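Local coordinates for probable transcriptional regulatory protein, Rv1404 (Mycobacterium tuberculosis, PDB 2NYX) that probably binds DNA and regulates transcription, as a MarR-family winged helix-turn-helix protein, at residues V80-L92 with L101-V113. Sequence-based numbering, arbitrary orientation.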
# COMPACT_ATOMS: atom_id res chain seq x y z
N VAL B 80 -14.34 5.00 -9.48
CA VAL B 80 -15.66 4.75 -8.89
C VAL B 80 -16.55 4.07 -9.94
O VAL B 80 -17.24 3.10 -9.63
CB VAL B 80 -16.32 6.04 -8.32
CG1 VAL B 80 -17.75 5.78 -7.86
CG2 VAL B 80 -15.52 6.56 -7.16
N ASP B 81 -16.53 4.57 -11.18
CA ASP B 81 -17.24 3.92 -12.28
C ASP B 81 -16.92 2.43 -12.39
O ASP B 81 -17.82 1.60 -12.55
CB ASP B 81 -16.93 4.61 -13.62
CG ASP B 81 -17.55 5.99 -13.74
OD1 ASP B 81 -18.59 6.25 -13.09
OD2 ASP B 81 -16.99 6.81 -14.50
N ARG B 82 -15.63 2.11 -12.31
CA ARG B 82 -15.15 0.73 -12.40
C ARG B 82 -15.67 -0.10 -11.24
O ARG B 82 -16.12 -1.23 -11.42
CB ARG B 82 -13.62 0.69 -12.44
CG ARG B 82 -13.04 1.14 -13.75
CD ARG B 82 -11.54 0.86 -13.85
NE ARG B 82 -10.93 1.68 -14.90
CZ ARG B 82 -10.27 2.82 -14.69
NH1 ARG B 82 -10.11 3.29 -13.45
NH2 ARG B 82 -9.77 3.50 -15.72
N LEU B 83 -15.58 0.46 -10.04
CA LEU B 83 -16.02 -0.25 -8.84
C LEU B 83 -17.54 -0.40 -8.81
O LEU B 83 -18.06 -1.36 -8.24
CB LEU B 83 -15.50 0.45 -7.58
CG LEU B 83 -13.99 0.35 -7.37
CD1 LEU B 83 -13.57 1.04 -6.09
CD2 LEU B 83 -13.53 -1.09 -7.37
N VAL B 84 -18.23 0.54 -9.45
CA VAL B 84 -19.67 0.41 -9.68
C VAL B 84 -19.94 -0.76 -10.63
O VAL B 84 -20.80 -1.59 -10.37
CB VAL B 84 -20.29 1.71 -10.19
CG1 VAL B 84 -21.69 1.47 -10.71
CG2 VAL B 84 -20.31 2.73 -9.06
N GLY B 85 -19.16 -0.82 -11.71
CA GLY B 85 -19.23 -1.90 -12.67
C GLY B 85 -18.97 -3.26 -12.06
O GLY B 85 -19.51 -4.25 -12.51
N ALA B 86 -18.13 -3.31 -11.02
CA ALA B 86 -17.79 -4.56 -10.35
C ALA B 86 -18.66 -4.84 -9.11
O ALA B 86 -18.32 -5.69 -8.30
CB ALA B 86 -16.31 -4.57 -9.99
N GLU B 87 -19.78 -4.14 -9.00
CA GLU B 87 -20.78 -4.30 -7.92
C GLU B 87 -20.23 -4.09 -6.51
O GLU B 87 -20.77 -4.63 -5.55
CB GLU B 87 -21.49 -5.66 -7.98
CG GLU B 87 -22.60 -5.77 -8.99
CD GLU B 87 -22.11 -6.31 -10.33
OE1 GLU B 87 -22.60 -7.38 -10.76
OE2 GLU B 87 -21.23 -5.65 -10.93
N LEU B 88 -19.18 -3.30 -6.37
CA LEU B 88 -18.61 -3.01 -5.05
C LEU B 88 -19.11 -1.66 -4.49
O LEU B 88 -19.01 -1.41 -3.29
CB LEU B 88 -17.08 -3.08 -5.10
CG LEU B 88 -16.50 -4.42 -5.61
CD1 LEU B 88 -15.09 -4.26 -6.12
CD2 LEU B 88 -16.54 -5.48 -4.55
N ILE B 89 -19.65 -0.83 -5.38
CA ILE B 89 -20.16 0.51 -5.03
C ILE B 89 -21.50 0.80 -5.72
O ILE B 89 -21.68 0.51 -6.90
CB ILE B 89 -19.11 1.61 -5.37
CG1 ILE B 89 -17.92 1.51 -4.41
CG2 ILE B 89 -19.71 3.00 -5.30
CD1 ILE B 89 -16.77 2.42 -4.75
N ASP B 90 -22.43 1.36 -4.94
CA ASP B 90 -23.68 1.91 -5.44
C ASP B 90 -23.62 3.44 -5.49
O ASP B 90 -22.99 4.07 -4.64
CB ASP B 90 -24.82 1.51 -4.52
CG ASP B 90 -25.48 0.19 -4.92
OD1 ASP B 90 -25.47 -0.17 -6.13
OD2 ASP B 90 -26.04 -0.48 -4.02
N ARG B 91 -24.26 4.04 -6.49
CA ARG B 91 -24.46 5.49 -6.50
C ARG B 91 -25.82 5.83 -5.88
O ARG B 91 -26.84 5.26 -6.28
CB ARG B 91 -24.34 6.05 -7.92
CG ARG B 91 -23.13 5.56 -8.72
CD ARG B 91 -21.79 6.07 -8.16
NE ARG B 91 -21.38 7.32 -8.79
CZ ARG B 91 -21.29 8.49 -8.16
NH1 ARG B 91 -21.57 8.57 -6.86
NH2 ARG B 91 -20.92 9.58 -8.82
N LEU B 92 -25.84 6.73 -4.91
CA LEU B 92 -27.08 7.07 -4.20
C LEU B 92 -27.46 8.54 -4.36
O LEU B 92 -26.59 9.38 -4.51
CB LEU B 92 -26.94 6.76 -2.70
CG LEU B 92 -26.31 5.47 -2.18
CD1 LEU B 92 -26.13 5.61 -0.68
CD2 LEU B 92 -27.12 4.24 -2.51
N LEU B 101 -24.41 12.89 -7.24
CA LEU B 101 -24.72 11.60 -6.63
C LEU B 101 -23.67 11.24 -5.57
O LEU B 101 -22.51 11.65 -5.65
CB LEU B 101 -24.82 10.52 -7.71
CG LEU B 101 -26.21 10.16 -8.25
CD1 LEU B 101 -27.16 11.35 -8.34
CD2 LEU B 101 -26.09 9.45 -9.59
N LEU B 102 -24.11 10.48 -4.57
CA LEU B 102 -23.23 9.99 -3.52
C LEU B 102 -22.70 8.60 -3.87
O LEU B 102 -23.34 7.86 -4.60
CB LEU B 102 -23.97 9.96 -2.18
CG LEU B 102 -23.73 11.10 -1.19
CD1 LEU B 102 -23.67 12.45 -1.85
CD2 LEU B 102 -24.81 11.09 -0.12
N ALA B 103 -21.53 8.25 -3.35
CA ALA B 103 -20.97 6.91 -3.50
C ALA B 103 -21.03 6.15 -2.18
O ALA B 103 -20.70 6.69 -1.13
CB ALA B 103 -19.53 6.99 -3.99
N ALA B 104 -21.43 4.89 -2.22
CA ALA B 104 -21.51 4.08 -1.01
C ALA B 104 -21.20 2.62 -1.28
O ALA B 104 -21.30 2.16 -2.41
CB ALA B 104 -22.89 4.22 -0.35
N LEU B 105 -20.82 1.91 -0.22
CA LEU B 105 -20.50 0.50 -0.34
C LEU B 105 -21.72 -0.38 -0.55
O LEU B 105 -22.81 -0.13 -0.04
CB LEU B 105 -19.73 -0.01 0.88
CG LEU B 105 -18.24 0.31 0.98
CD1 LEU B 105 -17.69 -0.24 2.28
CD2 LEU B 105 -17.47 -0.26 -0.23
N THR B 106 -21.48 -1.42 -1.31
CA THR B 106 -22.38 -2.51 -1.54
C THR B 106 -22.05 -3.62 -0.53
O THR B 106 -20.98 -3.60 0.07
CB THR B 106 -22.16 -2.96 -2.98
OG1 THR B 106 -23.32 -2.63 -3.76
CG2 THR B 106 -21.87 -4.41 -3.08
N LYS B 107 -22.97 -4.56 -0.31
CA LYS B 107 -22.72 -5.67 0.62
C LYS B 107 -21.40 -6.38 0.29
O LYS B 107 -20.58 -6.63 1.17
CB LYS B 107 -23.87 -6.67 0.60
CG LYS B 107 -24.18 -7.32 1.96
CD LYS B 107 -22.93 -7.88 2.68
CE LYS B 107 -23.06 -7.83 4.22
NZ LYS B 107 -23.15 -6.44 4.80
N ARG B 108 -21.24 -6.72 -0.98
CA ARG B 108 -20.05 -7.36 -1.52
C ARG B 108 -18.84 -6.48 -1.30
O ARG B 108 -17.77 -6.98 -0.96
CB ARG B 108 -20.27 -7.66 -2.99
CG ARG B 108 -19.03 -7.88 -3.81
CD ARG B 108 -19.25 -9.01 -4.79
NE ARG B 108 -18.82 -8.65 -6.14
CZ ARG B 108 -19.53 -8.88 -7.24
NH1 ARG B 108 -20.71 -9.49 -7.16
NH2 ARG B 108 -19.05 -8.51 -8.42
N GLY B 109 -19.00 -5.17 -1.49
CA GLY B 109 -17.97 -4.20 -1.13
C GLY B 109 -17.51 -4.34 0.31
O GLY B 109 -16.31 -4.38 0.58
N ARG B 110 -18.47 -4.43 1.24
CA ARG B 110 -18.15 -4.53 2.67
C ARG B 110 -17.47 -5.85 3.00
O ARG B 110 -16.57 -5.88 3.86
CB ARG B 110 -19.40 -4.34 3.54
CG ARG B 110 -20.34 -3.24 3.07
CD ARG B 110 -21.54 -3.04 4.00
NE ARG B 110 -21.36 -1.81 4.76
CZ ARG B 110 -22.05 -0.69 4.57
NH1 ARG B 110 -23.03 -0.62 3.67
NH2 ARG B 110 -21.79 0.38 5.32
N ASP B 111 -17.88 -6.92 2.33
CA ASP B 111 -17.24 -8.23 2.48
C ASP B 111 -15.79 -8.20 2.02
O ASP B 111 -14.92 -8.72 2.71
CB ASP B 111 -18.00 -9.29 1.69
CG ASP B 111 -19.35 -9.60 2.30
OD1 ASP B 111 -19.49 -9.49 3.55
OD2 ASP B 111 -20.27 -9.97 1.53
N VAL B 112 -15.54 -7.57 0.88
CA VAL B 112 -14.18 -7.39 0.38
C VAL B 112 -13.28 -6.71 1.42
O VAL B 112 -12.23 -7.24 1.77
CB VAL B 112 -14.17 -6.65 -0.97
CG1 VAL B 112 -12.81 -6.04 -1.28
CG2 VAL B 112 -14.57 -7.61 -2.08
N VAL B 113 -13.73 -5.56 1.93
CA VAL B 113 -13.00 -4.82 2.96
C VAL B 113 -12.80 -5.68 4.21
O VAL B 113 -11.71 -5.70 4.77
CB VAL B 113 -13.72 -3.49 3.34
CG1 VAL B 113 -13.05 -2.83 4.56
CG2 VAL B 113 -13.72 -2.50 2.17
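The beta hairpin that forms the wing of a winged helix-turn-helix domain is zipped here, strand 89-92 pairing antiparallel with strand 102-105. Two hydrogen-bonded pairs establish the register. Asp-90 N donates to Ala-104 O at 2.9 Å and is answered by Ala-104 N to Asp-90 O at 3.0 Å; Leu-92 and Leu-102 repeat the exchange, Leu-102 N reaching Leu-92 O at 2.7 Å. At the end of the hairpin nearer the helices one more bond follows, Thr-106 N to Leu-88 O at 3.2 Å, the donor standing above the carbonyl plane.

On one face of the hairpin, Leu-92 lays CD1 against Ala-104 CB at 3.5 Å, and Pro-59 touches both side chains. On the face of Ala-103, Arg-91 folds back through bends at chi2 (-67°) and chi3 (-92°), which bring NH1 to Leu-102 O at 3.0 Å in a weak bond, while Leu-101 CB lies over one guanidinium face.

A Schellman motif with Glu-87 at positive phi (58°) ends helix 73-85 and turns the chain into the hairpin. Beyond it, Leu-88 CD2 touches both Arg-108 CG (3.5 Å) and Val-112 CG2 (3.8 Å) on helix 107-128. Glu-87 CB lies over one face of the Arg-108 guanidinium, offset toward its rim. Ala-103 also bonds to Ile-60 through the backbone, making 102-105 the central strand of a small sheet. Helix, wing and following helix joined in this order are characteristic of the MarR-type winged helix-turn-helix fold.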